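Local structure of protein E (3ZH5) at residues A7-V12 and E90-G95; Q40-D45 and L73-Y78; V48-G53 and R62-V67; K52-Y57 and T85-E90. The protein acts as a bacterial surface adhesin that binds host epithelial cells and the host proteins vitronectin, laminin and plasminogen, aiding serum resistance and immune evasion. One frame throughout, in Å; residues are numbered along the deposited sequence.

Interaction 1. Residues A7-V12 and E90-G95; sequences APPTDV and EFWGQG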
loop_
_atom_site.group_PDB
_atom_site.type_symbol
_atom_site.label_atom_id
_atom_site.label_comp_id
_atom_site.label_asym_id
_atom_site.label_seq_id
_atom_site.Cartn_x
_atom_site.Cartn_y
_atom_site.Cartn_z
ATOM N N ALA A 7 3.713 -18.339 -0.816
ATOM C CA ALA A 7 2.759 -18.393 -1.927
ATOM C C ALA A 7 1.620 -17.391 -1.728
ATOM O O ALA A 7 0.562 -17.737 -1.190
ATOM C CB ALA A 7 2.200 -19.792 -2.081
ATOM N N PRO A 8 1.847 -16.144 -2.159
ATOM C CA PRO A 8 0.879 -15.045 -2.084
ATOM C C PRO A 8 -0.468 -15.435 -2.670
ATOM O O PRO A 8 -0.503 -15.966 -3.788
ATOM C CB PRO A 8 1.519 -13.963 -2.947
ATOM C CG PRO A 8 2.977 -14.232 -2.885
ATOM C CD PRO A 8 3.168 -15.693 -2.639
ATOM N N PRO A 9 -1.566 -15.146 -1.956
ATOM C CA PRO A 9 -2.876 -15.596 -2.431
ATOM C C PRO A 9 -3.225 -15.044 -3.808
ATOM O O PRO A 9 -2.903 -13.888 -4.125
ATOM C CB PRO A 9 -3.857 -15.064 -1.389
ATOM C CG PRO A 9 -3.010 -14.447 -0.268
ATOM C CD PRO A 9 -1.665 -14.178 -0.843
ATOM N N THR A 10 -3.867 -15.887 -4.615
ATOM C CA THR A 10 -4.342 -15.486 -5.924
ATOM C C THR A 10 -5.745 -14.933 -5.833
ATOM O O THR A 10 -6.103 -14.005 -6.552
ATOM C CB THR A 10 -4.423 -16.683 -6.897
ATOM O OG1 THR A 10 -3.288 -17.539 -6.728
ATOM C CG2 THR A 10 -4.500 -16.180 -8.332
ATOM N N ASP A 11 -6.555 -15.527 -4.964
ATOM C CA ASP A 11 -7.878 -14.982 -4.680
ATOM C C ASP A 11 -7.772 -13.686 -3.870
ATOM O O ASP A 11 -7.078 -13.635 -2.853
ATOM C CB ASP A 11 -8.721 -16.003 -3.925
ATOM C CG ASP A 11 -9.086 -17.208 -4.777
ATOM O OD1 ASP A 11 -9.015 -17.109 -6.030
ATOM O OD2 ASP A 11 -9.456 -18.247 -4.185
ATOM N N VAL A 12 -8.471 -12.650 -4.326
ATOM C CA VAL A 12 -8.394 -11.327 -3.712
ATOM C C VAL A 12 -9.468 -11.111 -2.639
ATOM O O VAL A 12 -10.670 -11.266 -2.887
ATOM C CB VAL A 12 -8.542 -10.241 -4.796
ATOM C CG1 VAL A 12 -8.372 -8.864 -4.217
ATOM C CG2 VAL A 12 -7.554 -10.502 -5.926
ATOM N N GLU A 90 0.721 -12.223 8.718
ATOM C CA GLU A 90 -0.288 -12.844 7.848
ATOM C C GLU A 90 -0.428 -12.005 6.574
ATOM O O GLU A 90 -0.017 -10.845 6.555
ATOM C CB GLU A 90 -1.643 -12.941 8.564
ATOM C CG GLU A 90 -1.671 -13.916 9.720
ATOM C CD GLU A 90 -2.693 -13.538 10.777
ATOM O OE1 GLU A 90 -3.693 -12.879 10.431
ATOM O OE2 GLU A 90 -2.490 -13.890 11.958
ATOM N N PHE A 91 -0.987 -12.582 5.507
ATOM C CA PHE A 91 -1.203 -11.818 4.274
ATOM C C PHE A 91 -2.308 -10.783 4.501
ATOM O O PHE A 91 -3.007 -10.831 5.509
ATOM C CB PHE A 91 -1.567 -12.757 3.099
ATOM C CG PHE A 91 -0.461 -13.688 2.701
ATOM C CD1 PHE A 91 0.704 -13.201 2.142
ATOM C CD2 PHE A 91 -0.588 -15.049 2.887
ATOM C CE1 PHE A 91 1.719 -14.048 1.788
ATOM C CE2 PHE A 91 0.423 -15.901 2.525
ATOM C CZ PHE A 91 1.582 -15.396 1.984
ATOM N N TRP A 92 -2.439 -9.834 3.583
ATOM C CA TRP A 92 -3.489 -8.810 3.643
ATOM C C TRP A 92 -3.286 -7.790 4.786
ATOM O O TRP A 92 -4.223 -7.120 5.216
ATOM C CB TRP A 92 -4.882 -9.461 3.729
ATOM C CG TRP A 92 -5.149 -10.477 2.611
ATOM C CD1 TRP A 92 -5.375 -11.806 2.760
ATOM C CD2 TRP A 92 -5.202 -10.214 1.203
ATOM N NE1 TRP A 92 -5.578 -12.400 1.523
ATOM C CE2 TRP A 92 -5.470 -11.439 0.554
ATOM C CE3 TRP A 92 -5.053 -9.056 0.427
ATOM C CZ2 TRP A 92 -5.582 -11.552 -0.850
ATOM C CZ3 TRP A 92 -5.171 -9.165 -0.972
ATOM C CH2 TRP A 92 -5.424 -10.412 -1.592
ATOM N N GLY A 93 -2.040 -7.639 5.223
ATOM C CA GLY A 93 -1.694 -6.641 6.206
ATOM C C GLY A 93 -2.440 -6.827 7.532
ATOM O O GLY A 93 -2.967 -5.864 8.069
ATOM N N GLN A 94 -2.461 -8.059 8.043
ATOM C CA GLN A 94 -3.202 -8.426 9.251
ATOM C C GLN A 94 -2.286 -9.287 10.090
ATOM O O GLN A 94 -1.342 -9.881 9.558
ATOM C CB GLN A 94 -4.421 -9.305 8.918
ATOM C CG GLN A 94 -5.310 -8.825 7.789
ATOM C CD GLN A 94 -6.191 -7.672 8.186
ATOM O OE1 GLN A 94 -6.432 -7.437 9.371
ATOM N NE2 GLN A 94 -6.668 -6.929 7.196
ATOM N N GLY A 95 -2.603 -9.397 11.379
ATOM C CA GLY A 95 -1.941 -10.332 12.272
ATOM C C GLY A 95 -0.922 -9.658 13.166
ATOM O O GLY A 95 -1.087 -8.496 13.547
#

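Interaction 2. Residues Q40-D45 and L73-Y78; sequences QIVHFD and LNCANY. With EDO (1,2-ethanediol), chain C.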
loop_
_atom_site.group_PDB
_atom_site.type_symbol
_atom_site.label_atom_id
_atom_site.label_comp_id
_atom_site.label_asym_id
_atom_site.label_seq_id
_atom_site.Cartn_x
_atom_site.Cartn_y
_atom_site.Cartn_z
ATOM N N GLN A 40 -9.317 16.787 -2.779
ATOM C CA GLN A 40 -8.408 16.182 -3.763
ATOM C C GLN A 40 -7.341 15.337 -3.066
ATOM O O GLN A 40 -6.599 14.586 -3.706
ATOM C CB GLN A 40 -7.763 17.278 -4.633
ATOM C CG GLN A 40 -8.668 17.800 -5.777
ATOM C CD GLN A 40 -8.868 16.753 -6.888
ATOM O OE1 GLN A 40 -9.373 15.660 -6.631
ATOM N NE2 GLN A 40 -8.435 17.076 -8.114
ATOM N N ILE A 41 -7.284 15.431 -1.733
ATOM C CA ILE A 41 -6.251 14.750 -0.989
ATOM C C ILE A 41 -6.826 13.466 -0.406
ATOM O O ILE A 41 -7.859 13.493 0.245
ATOM C CB ILE A 41 -5.648 15.686 0.103
ATOM C CG1 ILE A 41 -4.794 16.759 -0.573
ATOM C CG2 ILE A 41 -4.742 14.901 1.045
ATOM C CD1 ILE A 41 -4.097 17.682 0.394
ATOM N N VAL A 42 -6.223 12.310 -0.709
ATOM C CA VAL A 42 -6.782 11.059 -0.226
ATOM C C VAL A 42 -5.757 10.252 0.481
ATOM O O VAL A 42 -4.680 10.025 -0.058
ATOM C CB VAL A 42 -7.361 10.187 -1.405
ATOM C CG1 VAL A 42 -8.065 8.963 -0.868
ATOM C CG2 VAL A 42 -8.302 11.009 -2.268
ATOM N N HIS A 43 -6.127 9.739 1.649
ATOM C CA HIS A 43 -5.265 8.857 2.435
ATOM C C HIS A 43 -5.683 7.406 2.229
ATOM O O HIS A 43 -6.892 7.081 2.195
ATOM C CB HIS A 43 -5.330 9.136 3.949
ATOM C CG HIS A 43 -4.908 10.514 4.386
ATOM N ND1 HIS A 43 -4.300 10.736 5.589
ATOM C CD2 HIS A 43 -5.054 11.729 3.810
ATOM C CE1 HIS A 43 -4.040 12.028 5.729
ATOM N NE2 HIS A 43 -4.475 12.647 4.648
ATOM N N PHE A 44 -4.707 6.511 2.108
ATOM C CA PHE A 44 -5.007 5.080 1.940
ATOM C C PHE A 44 -3.874 4.174 2.332
ATOM O O PHE A 44 -2.730 4.601 2.302
ATOM C CB PHE A 44 -5.411 4.778 0.492
ATOM C CG PHE A 44 -4.301 4.905 -0.514
ATOM C CD1 PHE A 44 -4.016 6.113 -1.113
ATOM C CD2 PHE A 44 -3.606 3.790 -0.930
ATOM C CE1 PHE A 44 -3.017 6.208 -2.076
ATOM C CE2 PHE A 44 -2.600 3.889 -1.887
ATOM C CZ PHE A 44 -2.314 5.109 -2.448
ATOM N N ASP A 45 -4.165 2.918 2.685
ATOM C CA ASP A 45 -3.110 1.900 2.819
ATOM C C ASP A 45 -2.842 1.140 1.524
ATOM O O ASP A 45 -3.744 0.665 0.874
ATOM C CB ASP A 45 -3.430 0.875 3.895
ATOM C CG ASP A 45 -3.436 1.461 5.294
ATOM O OD1 ASP A 45 -2.899 2.585 5.503
ATOM O OD2 ASP A 45 -3.947 0.767 6.200
ATOM N N LEU A 73 -2.164 10.651 -1.068
ATOM C CA LEU A 73 -2.184 11.083 -2.453
ATOM C C LEU A 73 -2.857 12.429 -2.649
ATOM O O LEU A 73 -3.987 12.642 -2.211
ATOM C CB LEU A 73 -2.872 9.996 -3.322
ATOM C CG LEU A 73 -3.180 10.354 -4.770
ATOM C CD1 LEU A 73 -1.861 10.384 -5.529
ATOM C CD2 LEU A 73 -4.155 9.303 -5.380
ATOM N N ASN A 74 -2.193 13.319 -3.378
ATOM C CA ASN A 74 -2.827 14.508 -3.904
ATOM C C ASN A 74 -3.227 14.345 -5.391
ATOM O O ASN A 74 -2.370 14.302 -6.265
ATOM C CB ASN A 74 -1.902 15.701 -3.728
ATOM C CG ASN A 74 -2.581 17.005 -4.053
ATOM O OD1 ASN A 74 -3.740 17.028 -4.474
ATOM N ND2 ASN A 74 -1.891 18.100 -3.812
ATOM N N CYS A 75 -4.522 14.264 -5.661
ATOM C CA CYS A 75 -5.035 13.988 -7.007
ATOM C C CYS A 75 -4.825 15.149 -7.961
ATOM O O CYS A 75 -4.922 14.974 -9.173
ATOM C CB CYS A 75 -6.535 13.611 -6.978
ATOM S SG CYS A 75 -6.805 12.032 -6.212
ATOM N N ALA A 76 -4.543 16.335 -7.438
ATOM C CA ALA A 76 -4.370 17.510 -8.302
ATOM C C ALA A 76 -2.971 17.542 -8.979
ATOM O O ALA A 76 -2.805 18.091 -10.067
ATOM C CB ALA A 76 -4.594 18.782 -7.505
ATOM N N ASN A 77 -1.966 16.982 -8.327
ATOM C CA ASN A 77 -0.602 17.004 -8.882
ATOM C C ASN A 77 0.066 15.647 -8.829
ATOM O O ASN A 77 1.239 15.517 -9.177
ATOM C CB ASN A 77 0.248 18.064 -8.177
ATOM C CG ASN A 77 0.297 17.882 -6.658
ATOM O OD1 ASN A 77 -0.039 16.820 -6.121
ATOM N ND2 ASN A 77 0.748 18.923 -5.963
ATOM N N TYR A 78 -0.684 14.629 -8.410
ATOM C CA TYR A 78 -0.161 13.270 -8.293
ATOM C C TYR A 78 1.119 13.195 -7.436
ATOM O O TYR A 78 2.022 12.397 -7.705
ATOM C CB TYR A 78 0.062 12.662 -9.691
ATOM C CG TYR A 78 -1.156 11.981 -10.315
ATOM C CD1 TYR A 78 -2.417 12.526 -10.213
ATOM C CD2 TYR A 78 -1.015 10.788 -11.038
ATOM C CE1 TYR A 78 -3.528 11.898 -10.772
ATOM C CE2 TYR A 78 -2.105 10.155 -11.605
ATOM C CZ TYR A 78 -3.364 10.724 -11.473
ATOM O OH TYR A 78 -4.464 10.118 -12.017
HETATM C C1 EDO C . -2.364 16.160 4.247
HETATM O O1 EDO C . -1.632 17.180 3.542
HETATM C C2 EDO C . -3.857 16.496 4.279
HETATM O O2 EDO C . -4.674 15.307 4.388
#

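Interaction 3. Residues V48-G53 and R62-V67; sequences VNLDKG and RYARSV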
loop_
_atom_site.group_PDB
_atom_site.type_symbol
_atom_site.label_atom_id
_atom_site.label_comp_id
_atom_site.label_asym_id
_atom_site.label_seq_id
_atom_site.Cartn_x
_atom_site.Cartn_y
_atom_site.Cartn_z
ATOM N N VAL A 48 1.036 -5.074 0.465
ATOM C CA VAL A 48 1.808 -5.972 -0.413
ATOM C C VAL A 48 1.929 -7.337 0.197
ATOM O O VAL A 48 2.457 -7.462 1.290
ATOM C CB VAL A 48 3.242 -5.462 -0.640
ATOM C CG1 VAL A 48 3.978 -6.366 -1.579
ATOM C CG2 VAL A 48 3.224 -4.041 -1.180
ATOM N N ASN A 49 1.460 -8.372 -0.506
ATOM C CA ASN A 49 1.723 -9.731 -0.070
ATOM C C ASN A 49 3.088 -10.155 -0.615
ATOM O O ASN A 49 3.345 -10.054 -1.819
ATOM C CB ASN A 49 0.609 -10.670 -0.526
ATOM C CG ASN A 49 -0.680 -10.407 0.177
ATOM O OD1 ASN A 49 -0.691 -9.861 1.280
ATOM N ND2 ASN A 49 -1.791 -10.807 -0.435
ATOM N N LEU A 50 3.964 -10.605 0.280
ATOM C CA LEU A 50 5.372 -10.842 -0.042
ATOM C C LEU A 50 5.644 -12.197 -0.672
ATOM O O LEU A 50 4.918 -13.159 -0.432
ATOM C CB LEU A 50 6.235 -10.731 1.219
ATOM C CG LEU A 50 6.260 -9.373 1.908
ATOM C CD1 LEU A 50 7.001 -9.506 3.221
ATOM C CD2 LEU A 50 6.894 -8.334 1.018
ATOM N N ASP A 51 6.725 -12.244 -1.450
ATOM C CA ASP A 51 7.207 -13.458 -2.140
ATOM C C ASP A 51 8.228 -14.206 -1.306
ATOM O O ASP A 51 8.566 -15.353 -1.577
ATOM C CB ASP A 51 7.888 -13.062 -3.443
ATOM C CG ASP A 51 6.963 -13.156 -4.625
ATOM O OD1 ASP A 51 6.250 -14.177 -4.707
ATOM O OD2 ASP A 51 6.939 -12.215 -5.458
ATOM N N LYS A 52 8.721 -13.526 -0.281
ATOM C CA LYS A 52 9.860 -13.982 0.473
ATOM C C LYS A 52 9.662 -13.380 1.854
ATOM O O LYS A 52 9.296 -12.211 1.961
ATOM C CB LYS A 52 11.133 -13.444 -0.181
ATOM C CG LYS A 52 12.433 -14.011 0.358
ATOM C CD LYS A 52 13.641 -13.300 -0.260
ATOM C CE LYS A 52 14.965 -13.816 0.302
ATOM N NZ LYS A 52 15.114 -13.514 1.762
ATOM N N GLY A 53 9.856 -14.178 2.897
ATOM C CA GLY A 53 9.617 -13.721 4.257
ATOM C C GLY A 53 10.671 -12.730 4.720
ATOM O O GLY A 53 11.856 -12.877 4.424
ATOM N N ARG A 62 10.468 -15.673 13.380
ATOM C CA ARG A 62 9.212 -15.090 12.921
ATOM C C ARG A 62 9.435 -14.175 11.722
ATOM O O ARG A 62 10.260 -13.264 11.783
ATOM C CB ARG A 62 8.573 -14.286 14.055
ATOM C CG ARG A 62 7.091 -14.003 13.853
ATOM C CD ARG A 62 6.416 -13.782 15.190
ATOM N NE ARG A 62 5.005 -14.161 15.183
ATOM C CZ ARG A 62 4.296 -14.414 16.285
ATOM N NH1 ARG A 62 4.866 -14.330 17.486
ATOM N NH2 ARG A 62 3.014 -14.746 16.193
ATOM N N TYR A 63 8.690 -14.403 10.639
ATOM C CA TYR A 63 8.844 -13.601 9.431
ATOM C C TYR A 63 7.518 -13.008 8.982
ATOM O O TYR A 63 6.461 -13.582 9.227
ATOM C CB TYR A 63 9.401 -14.464 8.310
ATOM C CG TYR A 63 8.578 -15.706 8.062
ATOM C CD1 TYR A 63 8.834 -16.882 8.761
ATOM C CD2 TYR A 63 7.545 -15.713 7.126
ATOM C CE1 TYR A 63 8.086 -18.032 8.534
ATOM C CE2 TYR A 63 6.791 -16.867 6.887
ATOM C CZ TYR A 63 7.069 -18.016 7.599
ATOM O OH TYR A 63 6.331 -19.155 7.395
ATOM N N ALA A 64 7.581 -11.867 8.301
ATOM C CA ALA A 64 6.381 -11.189 7.843
ATOM C C ALA A 64 5.944 -11.790 6.524
ATOM O O ALA A 64 6.792 -12.198 5.736
ATOM C CB ALA A 64 6.650 -9.719 7.663
ATOM N N ARG A 65 4.632 -11.798 6.296
ATOM C CA ARG A 65 4.036 -12.215 5.024
ATOM C C ARG A 65 3.438 -11.066 4.217
ATOM O O ARG A 65 3.221 -11.196 3.014
ATOM C CB ARG A 65 2.958 -13.278 5.260
ATOM C CG ARG A 65 3.529 -14.571 5.796
ATOM C CD ARG A 65 2.485 -15.653 5.958
ATOM N NE ARG A 65 3.050 -16.775 6.693
ATOM C CZ ARG A 65 2.775 -18.051 6.454
ATOM N NH1 ARG A 65 1.923 -18.395 5.497
ATOM N NH2 ARG A 65 3.356 -18.994 7.183
ATOM N N SER A 66 3.152 -9.939 4.855
ATOM C CA SER A 66 2.692 -8.781 4.091
ATOM C C SER A 66 3.184 -7.483 4.719
ATOM O O SER A 66 3.695 -7.471 5.833
ATOM C CB SER A 66 1.153 -8.784 3.967
ATOM O OG SER A 66 0.513 -8.575 5.244
ATOM N N VAL A 67 3.062 -6.400 3.966
ATOM C CA VAL A 67 3.427 -5.081 4.431
ATOM C C VAL A 67 2.249 -4.173 4.197
ATOM O O VAL A 67 1.607 -4.239 3.170
ATOM C CB VAL A 67 4.602 -4.540 3.619
ATOM C CG1 VAL A 67 5.168 -3.301 4.275
ATOM C CG2 VAL A 67 5.663 -5.608 3.514
#

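Interaction 4. Residues K52-Y57 and T85-E90; sequences KGLYVY and TDFYDE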
loop_
_atom_site.group_PDB
_atom_site.type_symbol
_atom_site.label_atom_id
_atom_site.label_comp_id
_atom_site.label_asym_id
_atom_site.label_seq_id
_atom_site.Cartn_x
_atom_site.Cartn_y
_atom_site.Cartn_z
ATOM N N LYS A 52 8.721 -13.526 -0.281
ATOM C CA LYS A 52 9.860 -13.982 0.473
ATOM C C LYS A 52 9.662 -13.380 1.854
ATOM O O LYS A 52 9.296 -12.211 1.961
ATOM C CB LYS A 52 11.133 -13.444 -0.181
ATOM C CG LYS A 52 12.433 -14.011 0.358
ATOM C CD LYS A 52 13.641 -13.300 -0.260
ATOM C CE LYS A 52 14.965 -13.816 0.302
ATOM N NZ LYS A 52 15.114 -13.514 1.762
ATOM N N GLY A 53 9.856 -14.178 2.897
ATOM C CA GLY A 53 9.617 -13.721 4.257
ATOM C C GLY A 53 10.671 -12.730 4.720
ATOM O O GLY A 53 11.856 -12.877 4.424
ATOM N N LEU A 54 10.243 -11.708 5.459
ATOM C CA LEU A 54 11.184 -10.761 6.041
ATOM C C LEU A 54 11.238 -11.002 7.541
ATOM O O LEU A 54 10.211 -11.030 8.204
ATOM C CB LEU A 54 10.766 -9.319 5.750
ATOM C CG LEU A 54 10.737 -8.914 4.275
ATOM C CD1 LEU A 54 10.338 -7.444 4.143
ATOM C CD2 LEU A 54 12.072 -9.180 3.592
ATOM N N TYR A 55 12.436 -11.217 8.062
ATOM C CA TYR A 55 12.607 -11.474 9.483
ATOM C C TYR A 55 12.829 -10.158 10.200
ATOM O O TYR A 55 13.969 -9.728 10.394
ATOM C CB TYR A 55 13.782 -12.419 9.715
ATOM C CG TYR A 55 13.562 -13.792 9.125
ATOM C CD1 TYR A 55 13.772 -14.031 7.779
ATOM C CD2 TYR A 55 13.136 -14.843 9.917
ATOM C CE1 TYR A 55 13.566 -15.290 7.237
ATOM C CE2 TYR A 55 12.932 -16.093 9.396
ATOM C CZ TYR A 55 13.146 -16.314 8.056
ATOM O OH TYR A 55 12.933 -17.569 7.541
ATOM N N VAL A 56 11.723 -9.534 10.597
ATOM C CA VAL A 56 11.741 -8.192 11.177
ATOM C C VAL A 56 11.177 -8.170 12.594
ATOM O O VAL A 56 10.845 -7.117 13.120
ATOM C CB VAL A 56 10.908 -7.206 10.327
ATOM C CG1 VAL A 56 11.679 -6.777 9.094
ATOM C CG2 VAL A 56 9.562 -7.818 9.934
ATOM N N TYR A 57 11.067 -9.339 13.207
ATOM C CA TYR A 57 10.432 -9.460 14.500
ATOM C C TYR A 57 11.475 -9.667 15.556
ATOM O O TYR A 57 12.623 -9.968 15.225
ATOM C CB TYR A 57 9.480 -10.642 14.479
ATOM C CG TYR A 57 8.221 -10.350 13.722
ATOM C CD1 TYR A 57 8.181 -10.483 12.341
ATOM C CD2 TYR A 57 7.078 -9.932 14.375
ATOM C CE1 TYR A 57 7.039 -10.212 11.637
ATOM C CE2 TYR A 57 5.930 -9.659 13.677
ATOM C CZ TYR A 57 5.916 -9.802 12.308
ATOM O OH TYR A 57 4.768 -9.530 11.618
ATOM N N THR A 85 5.296 2.365 7.502
ATOM C CA THR A 85 5.350 0.977 7.109
ATOM C C THR A 85 5.206 0.078 8.306
ATOM O O THR A 85 5.853 0.280 9.322
ATOM C CB THR A 85 6.692 0.647 6.447
ATOM O OG1 THR A 85 6.812 1.395 5.234
ATOM C CG2 THR A 85 6.771 -0.822 6.145
ATOM N N ASP A 86 4.324 -0.908 8.174
ATOM C CA ASP A 86 4.137 -1.919 9.196
ATOM C C ASP A 86 4.248 -3.285 8.550
ATOM O O ASP A 86 3.731 -3.502 7.443
ATOM C CB ASP A 86 2.755 -1.748 9.841
ATOM C CG ASP A 86 2.670 -0.492 10.714
ATOM O OD1 ASP A 86 3.288 -0.506 11.807
ATOM O OD2 ASP A 86 2.007 0.497 10.304
ATOM N N PHE A 87 4.922 -4.213 9.219
ATOM C CA PHE A 87 4.998 -5.574 8.710
ATOM C C PHE A 87 4.030 -6.454 9.467
ATOM O O PHE A 87 3.833 -6.269 10.646
ATOM C CB PHE A 87 6.407 -6.129 8.861
ATOM C CG PHE A 87 7.448 -5.319 8.159
ATOM C CD1 PHE A 87 7.645 -5.456 6.798
ATOM C CD2 PHE A 87 8.244 -4.442 8.863
ATOM C CE1 PHE A 87 8.605 -4.721 6.152
ATOM C CE2 PHE A 87 9.205 -3.703 8.215
ATOM C CZ PHE A 87 9.386 -3.845 6.859
ATOM N N TYR A 88 3.433 -7.423 8.788
ATOM C CA TYR A 88 2.498 -8.332 9.437
ATOM C C TYR A 88 2.832 -9.764 9.114
ATOM O O TYR A 88 3.407 -10.051 8.064
ATOM C CB TYR A 88 1.073 -8.028 8.995
ATOM C CG TYR A 88 0.570 -6.702 9.521
ATOM C CD1 TYR A 88 0.762 -5.531 8.806
ATOM C CD2 TYR A 88 -0.096 -6.631 10.732
ATOM C CE1 TYR A 88 0.296 -4.325 9.284
ATOM C CE2 TYR A 88 -0.555 -5.418 11.231
ATOM C CZ TYR A 88 -0.354 -4.271 10.500
ATOM O OH TYR A 88 -0.814 -3.063 10.977
ATOM N N ASP A 89 2.467 -10.672 10.011
ATOM C CA ASP A 89 2.867 -12.061 9.854
ATOM C C ASP A 89 1.798 -12.884 9.144
ATOM O O ASP A 89 1.949 -14.097 9.005
ATOM C CB ASP A 89 3.228 -12.683 11.208
ATOM C CG ASP A 89 2.011 -13.145 11.991
ATOM O OD1 ASP A 89 0.905 -12.611 11.750
ATOM O OD2 ASP A 89 2.166 -14.040 12.854
ATOM N N GLU A 90 0.721 -12.223 8.718
ATOM C CA GLU A 90 -0.288 -12.844 7.848
ATOM C C GLU A 90 -0.428 -12.005 6.574
ATOM O O GLU A 90 -0.017 -10.845 6.555
ATOM C CB GLU A 90 -1.643 -12.941 8.564
ATOM C CG GLU A 90 -1.671 -13.916 9.720
ATOM C CD GLU A 90 -2.693 -13.538 10.777
ATOM O OE1 GLU A 90 -3.693 -12.879 10.431
ATOM O OE2 GLU A 90 -2.490 -13.890 11.958
#

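Interaction 1. Residues A7-V12 and E90-G95
Pro9 presses its ring against two aromatic side chains at once. Its CD lies over one face of the Phe91 ring, 3.9 Å from the centroid and 16° off the ring normal, a CH-pi contact that suits proline because the CD hydrogens, next to the ring nitrogen, are somewhat polarised. The neighbouring CG leans on the indole of Trp92, 3.7 Å from Trp92 NE1, so the pyrrolidine is shared between the phenyl and the indole. Beyond it the indole meets the chain again: the carbonyl oxygen Asp11 O sits at the ring edge, 3.3 Å from Trp92 CZ2, and Val12 CA approaches Trp92 CH2 at 3.8 Å. With CG anti to the carbonyl carbon (chi1 -54°) and the ring turned by chi2 of 117°, the six-membered ring is the part that meets Asp11 and Val12. A second shell sets the aromatic pair. Asn49 and Ser66 hold the backbone of the 90-93 turn, the ring of Tyr26 meets that of Trp92 edge-to-face, and Tyr16 adds a further ring beside the indole. Residues 7-12, without regular secondary structure, are thus laid on the 90-95 loop by proline-aromatic contacts and a carbonyl oxygen at the indole edge, an attachment across these segments that rests on dispersion and weak electrostatics.

Interaction 2. Residues Q40-D45 and L73-Y78
Leu73 O takes the shortest of the three backbone bonds that cross the contact, from Val42 N at 2.7 Å, with the donor in the carbonyl plane. The same oxygen also receives a CA-H...O contact from Ile41. Leu73 N returns a bond to Val42 O at 2.8 Å, completing an antiparallel hydrogen-bonded pair, and Cys75 N extends the pairing to Gln40 O with a nearly straight N-H...O of 172°. Past the strand end the chain curls: Asn74 OD1 accepts from Ala76 N at 3.1 Å, an Asx turn that suits asparagine's short side chain. Gln40, bent at chi2 (-70°), folds back over this turn and brings OE1 to 3.5 Å from Cys75 CB. Beside Ile41, whose CG2 touches the same molecule, His43 NE2 donates to O2 of an ethanediol at 2.7 Å, probably left by crystallisation. The apolar face carries Val42 and Leu73, and Leu73 CB lies at the edge of the Phe44 ring, 4.0 Å from Phe44 CE1. Phe44 and Leu73 both pack against helix 115-128 and Leu80 of strand 79-88, Val42 leans on strand 25-34, and the Cys75-Cys124 disulfide ties this sheet end to the helix.

Interaction 3. Residues V48-G53 and R62-V67
Val48 and Val67 form an antiparallel hydrogen-bonded pair, with Val48 N to Val67 O and Val67 N to Val48 O both at 2.9 Å, and the pairing runs on through Leu50 N to Arg65 O with an N-H...O angle of 174°. Beside it Asn49 and Ser66 make a non-hydrogen-bonded pair, where Asn49 OD1 comes within 3.4 Å of Ser66 CB. Neither polar end is spent on the other: Asn49 OD1 accepts from Trp92 N, and Ser66 OG bonds to Glu90 O and Gly93 N, so two short polar side chains on one face hold the neighbouring loop. The other face is apolar. Leu50 CD2 meets Val67 CG2 at 3.9 Å, while the other methyl, Leu50 CD1, lies over the backbone, 3.7 Å from Ala64 O. With chi2 at 172°, CD1 continues the line of the chain to the Ala64 carbonyl, and CD2 branches off to Val67. Farther on, Gly53 CA approaches Ala64 O at 3.5 Å in a CA-H...O contact and lies 4.1 Å from Tyr63 CD2. Glycine is apt here, since a beta carbon would run into the Tyr63 ring. Arg65 and Ser66 both face Tyr88 of the adjoining strand, the signature of a classic beta bulge, and it falls where strand 64-74 turns a corner within the antiparallel sheet.

Interaction 4. Residues K52-Y57 and T85-E90
Val56 lays its CG1 methyl over one face of the Phe87 ring, 4.2 Å from the centroid and 18° off the ring normal, a CH-pi contact. Its other methyl, CG2, settles at the root of the ring, 3.7 Å from Phe87 CG; with CG1 anti to the carbonyl carbon (chi1 -78°), the branched valine covers both the rim and the base of the phenyl. Leu54 adds its CD1 from another direction, 3.8 Å from Phe87 CE1. The opposite face of the ring is met by Thr85 CG2 of its own strand, so the phenyl lies between two methyl groups. Tyr57 makes a different kind of contact. Its hydroxyl lies 3.2 Å from Tyr88 C, which sits at the ring edge, and Asp89 CB is 3.5 Å from Tyr57 OH. Tyr57 OH also comes to 3.0 Å from Asp89 N, but at an angle too poor for a hydrogen bond. The hydroxyl hydrogen-bonds to Leu96 O, and Asp89 OD1 accepts from Leu96 N, so the long tyrosine and the short aspartate hold the same residue through its backbone. Ala64 and Val67 of strand 64-74 also touch Phe87. The arrangement is a small hydrophobic cluster on one face of an antiparallel sheet, where the irregular chain after strand 53-54 folds over the end of strand 79-88.

How the interactions relate
Interactions 1, 3 and 4 gather at one end of the sheet, whereas interaction 2 lies on the other side of the chain's centre, its own centre about 26 Å from that of interaction 3. Interactions 2 and 3 nevertheless join the same two strands, 41-50 and 64-74, near their opposite ends. Interactions 3 and 4, with centres about 5 Å apart, share Lys52 and Gly53 and are joined through Ala64 N and Leu54 O, 2.8 Å apart. Interaction 1, about 9 Å from interaction 3 between centres, packs Pro8 CG against Leu50 O at 3.3 Å. Glu90 belongs to interactions 1 and 4, and its carbonyl oxygen meets Ser66 OG of interaction 3 at 2.7 Å, so the loop after strand 79-88 links all three.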